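Local coordinates for protein aminotransferase class-III (PDB 5GHG) that probably transfers amino groups between amines and carbonyl compounds as a PLP-dependent omega-transaminase, here holding its cofactor in the aminated pyridoxamine phosphate form, at residues R149-V154 with S160-P165; N166-R169 with L173-D176; E120-V125 with I256-I261; V284-L289 with P295-L300; P226-G229 with V233-P236. The protein carries 1 engineered substitution. All coordinates share one frame; numbering follows the deposited sequence.

Contacts 1, 3 and 4 line the cofactor pocket of a class-III aminotransferase with the PLP-dependent transferase fold; contact 5 lies beside it and contact 2 farther out, behind contact 1. Contact 3 packs helix 118-135 on strand 254-258 and, along the chain, closes a loop within which contacts 1, 2 and 5 follow in series; contact 4 comes after it. Contacts 3 and 4, with centres about 8 Å apart, share a mixed sheet, where strands 254-258 and 282-285 are neighbours. Contact 1 meets contact 3 through His152, and contact 2 lies about 8 Å from contact 1, centre to centre. The pocket is thus built from loops after strands 143-147, 254-258 and 282-285, together with helix 118-135.

Contact 1: residues R149-V154 with S160-P165; sequences RGYHGV and SLTGLP. With PMP (4'-deoxy-4'-aminopyridoxal-5'-phosphate), chain C.
Tyr151 and His152 belong to the cofactor-binding loop that follows strand 143-147 in this PLP-dependent transferase fold, and Thr162, just past the end of helix 156-161, holds that loop through its hydroxyl and methyl. The Thr162 hydroxyl accepts from His152 N, with OG1 and N 2.9 Å apart and the bond nearly straight at 164°. OG1 also lies 3.0 Å from Gly153 O, although its single proton may instead go to Ser158 O one turn back. With CG2 anti to the backbone N, the methyl of Thr162 runs alongside the Tyr151 side chain and reaches CD2 at 3.7 Å, while OG1 sits over the rim of one ring face. Leu164 CD1 comes to the edge of the same ring, 3.8 Å from CD2. Tyr151 also meets the aminomethyl group, CE1 standing 3.1 Å from N4A of the pyridoxamine phosphate, and its hydroxyl bonds to Tyr20.

The imidazole of His152 crosses Leu161 at about a right angle, with Leu161 O near the plane of the ring at its CD2 edge. Its ND1 bonds to Asp258, which meets the pyridine nitrogen, so the imidazole is second shell, while the His152 backbone lies against the pyridine ring. Further out, two backbone bonds tie the loops together: Arg149 N to Gly163 O, and Gly163 N to Gly150 O. Leu164 CD2 covers the start of the Arg149 side chain, whose guanidinium turns away to His185 and Gly231, and this methyl lies 3.6 Å from Arg149 CA.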
# COMPACT_ATOMS: atom_id res chain seq x y z
N ARG B 149 -12.21 -13.01 -12.87
CA ARG B 149 -11.25 -12.31 -13.72
C ARG B 149 -11.21 -10.81 -13.47
O ARG B 149 -10.43 -10.11 -14.11
CB ARG B 149 -11.48 -12.60 -15.22
CG ARG B 149 -11.11 -14.04 -15.60
CD ARG B 149 -11.48 -14.41 -17.06
NE ARG B 149 -10.64 -13.69 -18.03
CZ ARG B 149 -10.87 -13.68 -19.35
NH1 ARG B 149 -10.06 -13.01 -20.16
NH2 ARG B 149 -11.90 -14.35 -19.86
N GLY B 150 -12.01 -10.28 -12.53
CA GLY B 150 -11.81 -8.93 -12.08
C GLY B 150 -10.49 -8.79 -11.32
O GLY B 150 -9.95 -9.75 -10.78
N TYR B 151 -9.98 -7.57 -11.26
CA TYR B 151 -8.73 -7.32 -10.54
C TYR B 151 -8.87 -6.04 -9.74
O TYR B 151 -9.15 -4.98 -10.29
CB TYR B 151 -7.53 -7.22 -11.48
CG TYR B 151 -6.23 -7.12 -10.73
CD1 TYR B 151 -5.73 -5.89 -10.30
CD2 TYR B 151 -5.50 -8.27 -10.42
CE1 TYR B 151 -4.53 -5.80 -9.59
CE2 TYR B 151 -4.30 -8.18 -9.72
CZ TYR B 151 -3.83 -6.96 -9.30
OH TYR B 151 -2.64 -6.89 -8.62
N HIS B 152 -8.65 -6.14 -8.44
CA HIS B 152 -8.92 -5.03 -7.54
C HIS B 152 -7.82 -4.81 -6.53
O HIS B 152 -7.99 -3.98 -5.62
CB HIS B 152 -10.27 -5.27 -6.85
CG HIS B 152 -11.39 -5.44 -7.83
ND1 HIS B 152 -11.88 -4.40 -8.59
CD2 HIS B 152 -12.09 -6.54 -8.19
CE1 HIS B 152 -12.84 -4.86 -9.38
NE2 HIS B 152 -12.99 -6.14 -9.16
N GLY B 153 -6.69 -5.49 -6.66
CA GLY B 153 -5.54 -5.27 -5.80
C GLY B 153 -5.19 -6.50 -4.99
O GLY B 153 -5.70 -7.61 -5.24
N VAL B 154 -4.31 -6.31 -4.02
CA VAL B 154 -3.61 -7.43 -3.41
C VAL B 154 -3.53 -7.36 -1.88
O VAL B 154 -2.77 -8.12 -1.28
CB VAL B 154 -2.19 -7.55 -3.99
CG1 VAL B 154 -2.23 -7.73 -5.49
CG2 VAL B 154 -1.36 -6.32 -3.62
N SER B 160 -9.06 -10.64 -2.26
CA SER B 160 -10.27 -11.44 -2.23
C SER B 160 -11.28 -10.95 -3.25
O SER B 160 -11.95 -11.75 -3.89
CB SER B 160 -10.88 -11.44 -0.83
OG SER B 160 -10.02 -12.06 0.11
N LEU B 161 -11.39 -9.62 -3.40
CA LEU B 161 -12.23 -9.05 -4.46
C LEU B 161 -11.75 -9.49 -5.83
O LEU B 161 -12.54 -9.80 -6.72
CB LEU B 161 -12.24 -7.53 -4.36
CG LEU B 161 -12.84 -6.88 -3.12
CD1 LEU B 161 -12.59 -5.38 -3.14
CD2 LEU B 161 -14.34 -7.20 -3.02
N THR B 162 -10.43 -9.50 -6.02
CA THR B 162 -9.83 -9.96 -7.26
C THR B 162 -10.31 -11.37 -7.58
O THR B 162 -10.48 -12.20 -6.69
CB THR B 162 -8.31 -9.90 -7.11
OG1 THR B 162 -7.94 -8.52 -6.97
CG2 THR B 162 -7.59 -10.54 -8.30
N GLY B 163 -10.57 -11.61 -8.87
CA GLY B 163 -11.17 -12.87 -9.28
C GLY B 163 -10.26 -13.72 -10.15
O GLY B 163 -10.73 -14.43 -11.04
N LEU B 164 -8.95 -13.64 -9.91
CA LEU B 164 -7.96 -14.38 -10.69
C LEU B 164 -7.30 -15.42 -9.79
O LEU B 164 -6.93 -15.12 -8.65
CB LEU B 164 -6.90 -13.42 -11.26
CG LEU B 164 -7.44 -12.42 -12.31
CD1 LEU B 164 -6.45 -11.29 -12.56
CD2 LEU B 164 -7.78 -13.12 -13.63
N PRO B 165 -7.15 -16.66 -10.28
CA PRO B 165 -6.69 -17.74 -9.40
C PRO B 165 -5.29 -17.54 -8.85
O PRO B 165 -5.04 -17.94 -7.70
CB PRO B 165 -6.78 -18.99 -10.30
CG PRO B 165 -6.82 -18.47 -11.70
CD PRO B 165 -7.55 -17.16 -11.61
N1 PMP C . -7.90 -2.01 -9.33
C2 PMP C . -7.51 -2.18 -10.62
C2A PMP C . -8.56 -2.17 -11.69
C3 PMP C . -6.16 -2.38 -10.97
O3 PMP C . -5.85 -2.62 -12.28
C4 PMP C . -5.17 -2.37 -9.94
C4A PMP C . -3.68 -2.50 -10.22
N4A PMP C . -3.33 -3.45 -11.24
C5 PMP C . -5.61 -2.18 -8.61
C6 PMP C . -6.95 -1.94 -8.33
C5A PMP C . -4.67 -2.19 -7.44
O4P PMP C . -3.82 -1.03 -7.48
P PMP C . -2.35 -1.11 -6.75
O1P PMP C . -2.54 -1.63 -5.37
O2P PMP C . -1.86 0.33 -6.79
O3P PMP C . -1.47 -2.05 -7.53

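Contact 2: residues N166-R169 with L173-D176; sequences NNHR and LPID
His168 lays one face of its imidazole against the ring of Pro174, whose CD stands 4.0 Å from the ring centroid and 16° off its normal, a CH-pi contact. Following a cis peptide bond, Pro174 sets this methylene toward the rim, 3.9 Å from ND1, and the two rings' side chains cross at about a right angle. The CD2 side of the imidazole meets Leu173: CD2 lies 3.8 Å from Leu173 CB, and His168 CB rests 3.5 Å from Leu173 O. With CG beside the backbone N (chi1 -63°), His168 directs NE2 toward helix 156-161, where it bonds to Ala159 O, so the ring is fixed by a polar anchor at one edge and by the proline over a face. Both segments belong to the loop between helix 156-161 and strand 178-181 of the PLP-dependent transferase fold, folded back on itself. No direct hydrogen bond joins them; one water donates to both His168 O and Leu173 O, at 3.1 Å from each oxygen. Leu173 points its CB toward 166-169, CD1 reaching Asn167 O at 3.9 Å, and packs on Ala159 and Ser160 as well as on Lys127 of the second subunit. The Asn167 amide bonds to Tyr20 through ND2.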
# COMPACT_ATOMS: atom_id res chain seq x y z
N ASN B 166 -4.39 -16.95 -9.62
CA ASN B 166 -3.04 -16.68 -9.11
C ASN B 166 -3.08 -15.78 -7.88
O ASN B 166 -2.15 -15.80 -7.08
CB ASN B 166 -2.18 -16.01 -10.18
CG ASN B 166 -1.75 -16.95 -11.29
OD1 ASN B 166 -1.83 -18.16 -11.16
ND2 ASN B 166 -1.24 -16.36 -12.38
N ASN B 167 -4.11 -14.96 -7.73
CA ASN B 167 -4.18 -14.09 -6.56
C ASN B 167 -4.74 -14.80 -5.33
O ASN B 167 -4.72 -14.22 -4.22
CB ASN B 167 -5.01 -12.85 -6.87
CG ASN B 167 -4.27 -11.90 -7.79
OD1 ASN B 167 -4.43 -11.94 -9.00
ND2 ASN B 167 -3.45 -11.05 -7.21
N HIS B 168 -5.28 -16.00 -5.50
CA HIS B 168 -5.88 -16.78 -4.41
C HIS B 168 -5.09 -18.04 -4.05
O HIS B 168 -5.00 -18.38 -2.88
CB HIS B 168 -7.31 -17.17 -4.78
CG HIS B 168 -8.23 -16.01 -4.97
ND1 HIS B 168 -9.42 -16.10 -5.66
CD2 HIS B 168 -8.12 -14.71 -4.58
CE1 HIS B 168 -10.02 -14.92 -5.67
NE2 HIS B 168 -9.25 -14.06 -5.02
N ARG B 169 -4.53 -18.74 -5.03
CA ARG B 169 -3.90 -20.03 -4.77
C ARG B 169 -2.85 -19.96 -3.67
O ARG B 169 -1.93 -19.14 -3.73
CB ARG B 169 -3.28 -20.58 -6.06
CG ARG B 169 -2.53 -21.89 -5.86
CD ARG B 169 -2.93 -23.00 -6.86
NE ARG B 169 -2.74 -22.57 -8.24
CZ ARG B 169 -1.95 -23.18 -9.13
NH1 ARG B 169 -1.27 -24.25 -8.82
NH2 ARG B 169 -1.84 -22.66 -10.36
N LEU B 173 -7.37 -17.36 0.14
CA LEU B 173 -8.34 -16.33 -0.22
C LEU B 173 -9.33 -16.92 -1.21
O LEU B 173 -9.04 -17.93 -1.83
CB LEU B 173 -7.63 -15.12 -0.82
CG LEU B 173 -6.53 -14.52 0.08
CD1 LEU B 173 -5.86 -13.37 -0.63
CD2 LEU B 173 -7.14 -14.08 1.42
N PRO B 174 -10.50 -16.28 -1.39
CA PRO B 174 -11.01 -15.06 -0.76
C PRO B 174 -11.51 -15.24 0.67
O PRO B 174 -11.94 -16.33 1.07
CB PRO B 174 -12.19 -14.67 -1.66
CG PRO B 174 -12.71 -16.01 -2.16
CD PRO B 174 -11.42 -16.82 -2.41
N ILE B 175 -11.45 -14.16 1.45
CA ILE B 175 -12.04 -14.18 2.77
C ILE B 175 -13.56 -14.29 2.66
O ILE B 175 -14.16 -14.06 1.59
CB ILE B 175 -11.66 -12.93 3.58
CG1 ILE B 175 -12.30 -11.69 2.94
CG2 ILE B 175 -10.13 -12.83 3.70
CD1 ILE B 175 -11.89 -10.39 3.59
N ASP B 176 -14.18 -14.62 3.78
CA ASP B 176 -15.63 -14.66 3.86
C ASP B 176 -16.20 -13.26 3.55
O ASP B 176 -15.57 -12.24 3.84
CB ASP B 176 -16.08 -15.10 5.26
CG ASP B 176 -17.59 -15.15 5.40
OD1 ASP B 176 -18.27 -15.59 4.44
OD2 ASP B 176 -18.11 -14.75 6.47
O HOH W 1 -7.14 -20.32 -1.67

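Contact 3: residues E120-V125 with I256-I261; sequences EANDTV and IADEVI. With PMP (4'-deoxy-4'-aminopyridoxal-5'-phosphate), chain C.
Asn122 on helix 118-135 and Asp258 at the end of strand 254-258 face each other with their CA atoms 8.2 Å apart, a helix packed on the central sheet, so that side chains alone bridge the two backbones. Asn122 ND2 donates to Asp258 OD2 at 3.0 Å in a moderately bent bond and also bonds to the backbone O of His152, tying the cofactor loop to the aspartate. The acceptor OD2 lies close to the amide plane, but the donor meets the carboxylate from above, 52° out of its plane; the flat groups are turned 71° apart. CG anti to the backbone N (chi1 -173°) carries the Asp258 carboxylate in between helix and cofactor. OD2 thereby also reaches the pyridine nitrogen N1 of the pyridoxamine phosphate at 2.8 Å, and His152 ND1 is a further partner. OD1 accepts from Val260 N at 3.1 Å, closing an Asx turn that fixes the carboxylate's rotation. The turn brings Val260 over the pyridine ring, with CG1 3.5 Å from C3. Farther along the helix, Val125 CG1 and Ile256 CD1 touch at 3.7 Å. Asn122 OD1 is buried without a polar partner. An aspartate beside N1 is the hallmark of the PLP-dependent transferase fold, where it is taken to stabilise a protonated pyridine nitrogen and so strengthen the ring as an electron sink.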
# COMPACT_ATOMS: atom_id res chain seq x y z
N GLU B 120 -5.08 -0.41 -1.37
CA GLU B 120 -5.51 0.23 -0.13
C GLU B 120 -6.85 0.95 -0.32
O GLU B 120 -7.68 0.96 0.59
CB GLU B 120 -4.48 1.25 0.35
CG GLU B 120 -3.27 0.69 1.06
CD GLU B 120 -2.21 1.81 1.26
OE1 GLU B 120 -2.17 2.74 0.42
OE2 GLU B 120 -1.45 1.77 2.24
N ALA B 121 -7.06 1.58 -1.47
CA ALA B 121 -8.32 2.26 -1.72
C ALA B 121 -9.49 1.29 -1.66
O ALA B 121 -10.47 1.52 -0.95
CB ALA B 121 -8.28 2.99 -3.06
N ASN B 122 -9.40 0.19 -2.40
CA ASN B 122 -10.48 -0.79 -2.40
C ASN B 122 -10.66 -1.44 -1.04
O ASN B 122 -11.79 -1.74 -0.62
CB ASN B 122 -10.23 -1.85 -3.48
CG ASN B 122 -10.64 -1.37 -4.85
OD1 ASN B 122 -11.57 -0.55 -4.97
ND2 ASN B 122 -9.96 -1.84 -5.89
N ASP B 123 -9.55 -1.68 -0.34
CA ASP B 123 -9.62 -2.22 1.02
C ASP B 123 -10.38 -1.26 1.95
O ASP B 123 -11.25 -1.68 2.73
CB ASP B 123 -8.19 -2.46 1.52
CG ASP B 123 -8.14 -3.27 2.79
OD1 ASP B 123 -8.51 -2.72 3.84
OD2 ASP B 123 -7.67 -4.44 2.74
N THR B 124 -10.05 0.03 1.88
CA THR B 124 -10.74 1.02 2.69
C THR B 124 -12.22 1.16 2.29
O THR B 124 -13.07 1.38 3.15
CB THR B 124 -10.02 2.37 2.56
OG1 THR B 124 -8.66 2.19 2.92
CG2 THR B 124 -10.67 3.44 3.45
N VAL B 125 -12.52 1.08 1.00
CA VAL B 125 -13.92 1.12 0.58
C VAL B 125 -14.70 -0.01 1.26
O VAL B 125 -15.81 0.21 1.77
CB VAL B 125 -14.04 1.05 -0.96
CG1 VAL B 125 -15.49 0.74 -1.36
CG2 VAL B 125 -13.61 2.40 -1.58
N ILE B 256 -19.81 0.14 -6.99
CA ILE B 256 -18.44 0.63 -6.92
C ILE B 256 -17.82 0.50 -8.32
O ILE B 256 -17.72 -0.61 -8.84
CB ILE B 256 -17.60 -0.17 -5.91
CG1 ILE B 256 -18.23 -0.15 -4.52
CG2 ILE B 256 -16.16 0.38 -5.83
CD1 ILE B 256 -17.67 -1.23 -3.62
N ALA B 257 -17.43 1.62 -8.92
CA ALA B 257 -16.71 1.61 -10.17
C ALA B 257 -15.21 1.67 -9.86
O ALA B 257 -14.73 2.67 -9.33
CB ALA B 257 -17.13 2.78 -11.07
N ASP B 258 -14.49 0.61 -10.22
CA ASP B 258 -13.04 0.57 -10.06
C ASP B 258 -12.42 1.14 -11.33
O ASP B 258 -12.27 0.42 -12.33
CB ASP B 258 -12.56 -0.85 -9.79
CG ASP B 258 -11.07 -0.91 -9.46
OD1 ASP B 258 -10.35 0.03 -9.85
OD2 ASP B 258 -10.64 -1.87 -8.80
N GLU B 259 -12.07 2.42 -11.30
CA GLU B 259 -11.52 3.13 -12.46
C GLU B 259 -10.01 3.25 -12.40
O GLU B 259 -9.44 4.15 -13.01
CB GLU B 259 -12.15 4.51 -12.60
CG GLU B 259 -13.65 4.46 -12.80
CD GLU B 259 -14.05 4.87 -14.19
OE1 GLU B 259 -13.17 4.93 -15.10
OE2 GLU B 259 -15.25 5.15 -14.38
N VAL B 260 -9.34 2.37 -11.65
CA VAL B 260 -7.90 2.49 -11.47
C VAL B 260 -7.19 2.48 -12.83
O VAL B 260 -6.26 3.25 -13.06
CB VAL B 260 -7.41 1.38 -10.52
CG1 VAL B 260 -5.91 1.14 -10.63
CG2 VAL B 260 -7.78 1.74 -9.08
N ILE B 261 -7.64 1.64 -13.76
CA ILE B 261 -7.09 1.66 -15.10
C ILE B 261 -7.88 2.59 -16.03
O ILE B 261 -7.30 3.32 -16.84
CB ILE B 261 -6.99 0.25 -15.69
CG1 ILE B 261 -5.85 -0.53 -15.01
CG2 ILE B 261 -6.79 0.33 -17.20
CD1 ILE B 261 -5.84 -2.00 -15.37
N1 PMP C . -7.90 -2.01 -9.33
C2 PMP C . -7.51 -2.18 -10.62
C2A PMP C . -8.56 -2.17 -11.69
C3 PMP C . -6.16 -2.38 -10.97
O3 PMP C . -5.85 -2.62 -12.28
C4 PMP C . -5.17 -2.37 -9.94
C4A PMP C . -3.68 -2.50 -10.22
N4A PMP C . -3.33 -3.45 -11.24
C5 PMP C . -5.61 -2.18 -8.61
C6 PMP C . -6.95 -1.94 -8.33
C5A PMP C . -4.67 -2.19 -7.44
O4P PMP C . -3.82 -1.03 -7.48
P PMP C . -2.35 -1.11 -6.75
O1P PMP C . -2.54 -1.63 -5.37
O2P PMP C . -1.86 0.33 -6.79
O3P PMP C . -1.47 -2.05 -7.53

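Contact 4: residues V284-L289 with P295-L300; sequences VMSKQL and PISAFL. With PMP (4'-deoxy-4'-aminopyridoxal-5'-phosphate), chain C.
Met285 and Ala298 form the tight centre of the contact, an antiparallel hydrogen-bonded pair. Met285 N donates to Ala298 O at 2.8 Å, and Ala298 N returns a bond to Met285 O at 3.0 Å. On the same sheet face the Met285 chain, bent at its last torsion (chi3 -78°), brings CE back over the partner strand to touch Leu300 CD1 at 3.5 Å and Ala298 CB at 4.1 Å. Leu289 adds CD2 to this apolar side, 4.2 Å from Ile296 CG2, and the layer is covered by helix 93-104 through Leu97, Leu101 and Val102. The other face is joined more sparsely: Val284 and Phe299 make a non-hydrogen-bonded pair in which CG2 meets CB at 4.2 Å, while the phenyl ring turns off to meet Tyr113, and helix 118-135 covers this face through Ala121, Asn122, Thr124 and Val125. Toward the cofactor the pairing gives way to side chains. Ser286 OG and Ser297 OG are 2.7 Å apart, a hydrogen bond of unsettled direction and somewhat uncertain placing. Beyond them Lys287 turns from the hairpin into the pocket, NZ 3.3 Å from N4A of the pyridoxamine phosphate and bonded to Leu57 O and Thr324 of the second subunit. A lysine following this strand and reaching the C4' substituent is consistent with the Schiff-base lysine of PLP-dependent aminotransferases, unlinked here in the aminated cofactor state.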
# COMPACT_ATOMS: atom_id res chain seq x y z
N VAL B 284 -13.19 4.59 -7.69
CA VAL B 284 -11.83 4.34 -7.21
C VAL B 284 -10.85 4.69 -8.33
O VAL B 284 -11.04 4.28 -9.48
CB VAL B 284 -11.64 2.89 -6.76
CG1 VAL B 284 -10.24 2.69 -6.12
CG2 VAL B 284 -12.75 2.43 -5.78
N MET B 285 -9.80 5.44 -7.98
CA MET B 285 -8.84 5.93 -8.96
C MET B 285 -7.41 5.67 -8.48
O MET B 285 -7.13 5.63 -7.29
CB MET B 285 -8.99 7.43 -9.18
CG MET B 285 -10.31 7.84 -9.79
SD MET B 285 -10.70 9.56 -9.35
CE MET B 285 -11.31 9.38 -7.67
N SER B 286 -6.51 5.50 -9.45
CA SER B 286 -5.08 5.49 -9.17
C SER B 286 -4.33 5.65 -10.49
O SER B 286 -4.90 6.14 -11.47
CB SER B 286 -4.68 4.20 -8.45
OG SER B 286 -3.30 4.24 -8.09
N LYS B 287 -3.06 5.26 -10.51
CA LYS B 287 -2.33 5.10 -11.78
C LYS B 287 -2.25 6.38 -12.58
O LYS B 287 -1.39 7.22 -12.30
CB LYS B 287 -2.94 3.98 -12.61
CG LYS B 287 -2.58 2.58 -12.10
CD LYS B 287 -3.15 1.53 -13.05
CE LYS B 287 -3.27 0.18 -12.36
NZ LYS B 287 -2.10 -0.67 -12.52
N GLN B 288 -3.14 6.55 -13.58
CA GLN B 288 -3.02 7.76 -14.39
C GLN B 288 -3.33 9.02 -13.61
O GLN B 288 -3.07 10.11 -14.11
CB GLN B 288 -3.92 7.68 -15.64
CG GLN B 288 -3.57 6.52 -16.56
CD GLN B 288 -4.02 6.73 -18.00
OE1 GLN B 288 -3.22 6.59 -18.93
NE2 GLN B 288 -5.30 7.04 -18.20
N LEU B 289 -3.90 8.89 -12.41
CA LEU B 289 -4.05 10.04 -11.51
C LEU B 289 -2.74 10.81 -11.36
O LEU B 289 -2.73 12.04 -11.35
CB LEU B 289 -4.55 9.54 -10.15
CG LEU B 289 -4.70 10.54 -9.02
CD1 LEU B 289 -5.72 11.61 -9.38
CD2 LEU B 289 -5.10 9.82 -7.72
N PRO B 295 3.40 7.32 -5.97
CA PRO B 295 2.24 6.51 -5.56
C PRO B 295 1.18 7.39 -4.90
O PRO B 295 1.47 8.09 -3.92
CB PRO B 295 2.84 5.52 -4.54
CG PRO B 295 4.33 5.72 -4.57
CD PRO B 295 4.61 7.04 -5.16
N ILE B 296 -0.03 7.34 -5.42
CA ILE B 296 -1.19 7.95 -4.78
C ILE B 296 -2.45 7.38 -5.42
O ILE B 296 -2.49 7.10 -6.62
CB ILE B 296 -1.16 9.49 -4.88
CG1 ILE B 296 -2.38 10.09 -4.19
CG2 ILE B 296 -1.12 9.92 -6.33
CD1 ILE B 296 -2.35 11.61 -4.04
N SER B 297 -3.48 7.20 -4.60
CA SER B 297 -4.77 6.73 -5.08
C SER B 297 -5.85 7.48 -4.32
O SER B 297 -5.58 8.14 -3.32
CB SER B 297 -4.92 5.22 -4.90
OG SER B 297 -3.82 4.55 -5.49
N ALA B 298 -7.08 7.35 -4.80
CA ALA B 298 -8.19 8.11 -4.23
C ALA B 298 -9.46 7.34 -4.50
O ALA B 298 -9.56 6.59 -5.48
CB ALA B 298 -8.30 9.51 -4.84
N PHE B 299 -10.44 7.52 -3.63
CA PHE B 299 -11.80 7.14 -4.00
C PHE B 299 -12.75 8.28 -3.66
O PHE B 299 -12.51 9.07 -2.74
CB PHE B 299 -12.22 5.81 -3.39
CG PHE B 299 -12.24 5.79 -1.88
CD1 PHE B 299 -11.11 5.41 -1.16
CD2 PHE B 299 -13.42 6.08 -1.18
CE1 PHE B 299 -11.14 5.35 0.22
CE2 PHE B 299 -13.45 6.03 0.21
CZ PHE B 299 -12.31 5.67 0.92
N LEU B 300 -13.81 8.39 -4.45
CA LEU B 300 -14.87 9.36 -4.25
C LEU B 300 -16.13 8.63 -3.80
O LEU B 300 -16.40 7.51 -4.26
CB LEU B 300 -15.17 10.10 -5.55
CG LEU B 300 -14.07 11.05 -6.05
CD1 LEU B 300 -14.26 11.33 -7.53
CD2 LEU B 300 -14.19 12.34 -5.28
N1 PMP C . -7.90 -2.01 -9.33
C2 PMP C . -7.51 -2.18 -10.62
C2A PMP C . -8.56 -2.17 -11.69
C3 PMP C . -6.16 -2.38 -10.97
O3 PMP C . -5.85 -2.62 -12.28
C4 PMP C . -5.17 -2.37 -9.94
C4A PMP C . -3.68 -2.50 -10.22
N4A PMP C . -3.33 -3.45 -11.24
C5 PMP C . -5.61 -2.18 -8.61
C6 PMP C . -6.95 -1.94 -8.33
C5A PMP C . -4.67 -2.19 -7.44
O4P PMP C . -3.82 -1.03 -7.48
P PMP C . -2.35 -1.11 -6.75
O1P PMP C . -2.54 -1.63 -5.37
O2P PMP C . -1.86 0.33 -6.79
O3P PMP C . -1.47 -2.05 -7.53

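Contact 5: residues P226-G229 with V233-P236; sequences PVMG and VVVP
Met228 and Val234 lie side by side and point the same way, their CB atoms 4.0 Å apart and Met228 SD 4.1 Å from Val234 CB. Beyond CG the methionine chain is extended, so it runs past the valine and away from the facing segment toward Pro184 and the Arg149 loop. Val227 faces differently: with CG1 anti to the backbone N (chi1 171°), that methyl reaches across to Val234 O at 3.5 Å and sits 4.3 Å from both Val233 CG1 and Val235 CG2. At the open end of the pairing the ring of Pro236 reaches the backbone of Pro226, its CD 3.5 Å from Pro226 O.

These orientations follow from a short antiparallel pairing. Met228 N donates to Val234 O at 3.1 Å, and Val234 N returns a bond to Met228 O. Val233 N bonds to Gly229 O at 3.0 Å, though the placing of both these acceptor oxygens, Met228 O and Gly229 O, is less sure. Outside the pair, Glu225 of the cofactor pocket accepts from Gly229 N, and Arg375 donates to Val233 O. Val233 adopts positive phi and psi, and together with Val234 it stands opposite Met228: the arrangement is a G1 beta bulge, set in the loop between strand 219-224 and helix 240-250, beside the cofactor pocket of the PLP-dependent transferase fold.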
# COMPACT_ATOMS: atom_id res chain seq x y z
N PRO B 226 -15.04 -0.87 -15.38
CA PRO B 226 -15.81 -0.72 -16.63
C PRO B 226 -15.32 -1.69 -17.70
O PRO B 226 -16.12 -2.41 -18.32
CB PRO B 226 -15.59 0.75 -17.01
CG PRO B 226 -15.34 1.44 -15.70
CD PRO B 226 -14.55 0.43 -14.87
N VAL B 227 -14.01 -1.75 -17.89
CA VAL B 227 -13.32 -2.75 -18.71
C VAL B 227 -12.30 -3.43 -17.80
O VAL B 227 -11.53 -2.76 -17.12
CB VAL B 227 -12.59 -2.07 -19.90
CG1 VAL B 227 -11.71 -3.08 -20.62
CG2 VAL B 227 -13.58 -1.44 -20.87
N MET B 228 -12.29 -4.76 -17.80
CA MET B 228 -11.35 -5.49 -16.95
C MET B 228 -9.96 -5.42 -17.54
O MET B 228 -9.74 -5.85 -18.67
CB MET B 228 -11.77 -6.95 -16.80
CG MET B 228 -13.01 -7.16 -15.96
SD MET B 228 -13.57 -8.88 -16.07
CE MET B 228 -14.73 -8.92 -14.71
N GLY B 229 -9.00 -4.88 -16.78
CA GLY B 229 -7.66 -4.73 -17.29
C GLY B 229 -6.81 -5.97 -17.13
O GLY B 229 -6.61 -6.73 -18.10
N VAL B 233 -8.16 -7.39 -20.59
CA VAL B 233 -8.85 -6.37 -21.38
C VAL B 233 -10.20 -6.92 -21.84
O VAL B 233 -10.46 -7.04 -23.04
CB VAL B 233 -8.01 -5.90 -22.58
CG1 VAL B 233 -8.65 -4.68 -23.25
CG2 VAL B 233 -6.61 -5.55 -22.15
N VAL B 234 -11.06 -7.28 -20.88
CA VAL B 234 -12.38 -7.83 -21.20
C VAL B 234 -13.37 -6.69 -21.31
O VAL B 234 -13.66 -6.00 -20.34
CB VAL B 234 -12.83 -8.86 -20.15
CG1 VAL B 234 -14.24 -9.33 -20.48
CG2 VAL B 234 -11.88 -10.05 -20.10
N VAL B 235 -13.88 -6.46 -22.52
CA VAL B 235 -14.90 -5.46 -22.77
C VAL B 235 -16.24 -6.16 -22.58
O VAL B 235 -16.47 -7.22 -23.18
CB VAL B 235 -14.77 -4.85 -24.18
CG1 VAL B 235 -15.82 -3.78 -24.41
CG2 VAL B 235 -13.35 -4.29 -24.38
N PRO B 236 -17.14 -5.62 -21.76
CA PRO B 236 -18.40 -6.32 -21.49
C PRO B 236 -19.30 -6.23 -22.72
O PRO B 236 -19.13 -5.34 -23.56
CB PRO B 236 -19.00 -5.54 -20.31
CG PRO B 236 -18.45 -4.14 -20.48
CD PRO B 236 -17.05 -4.33 -21.06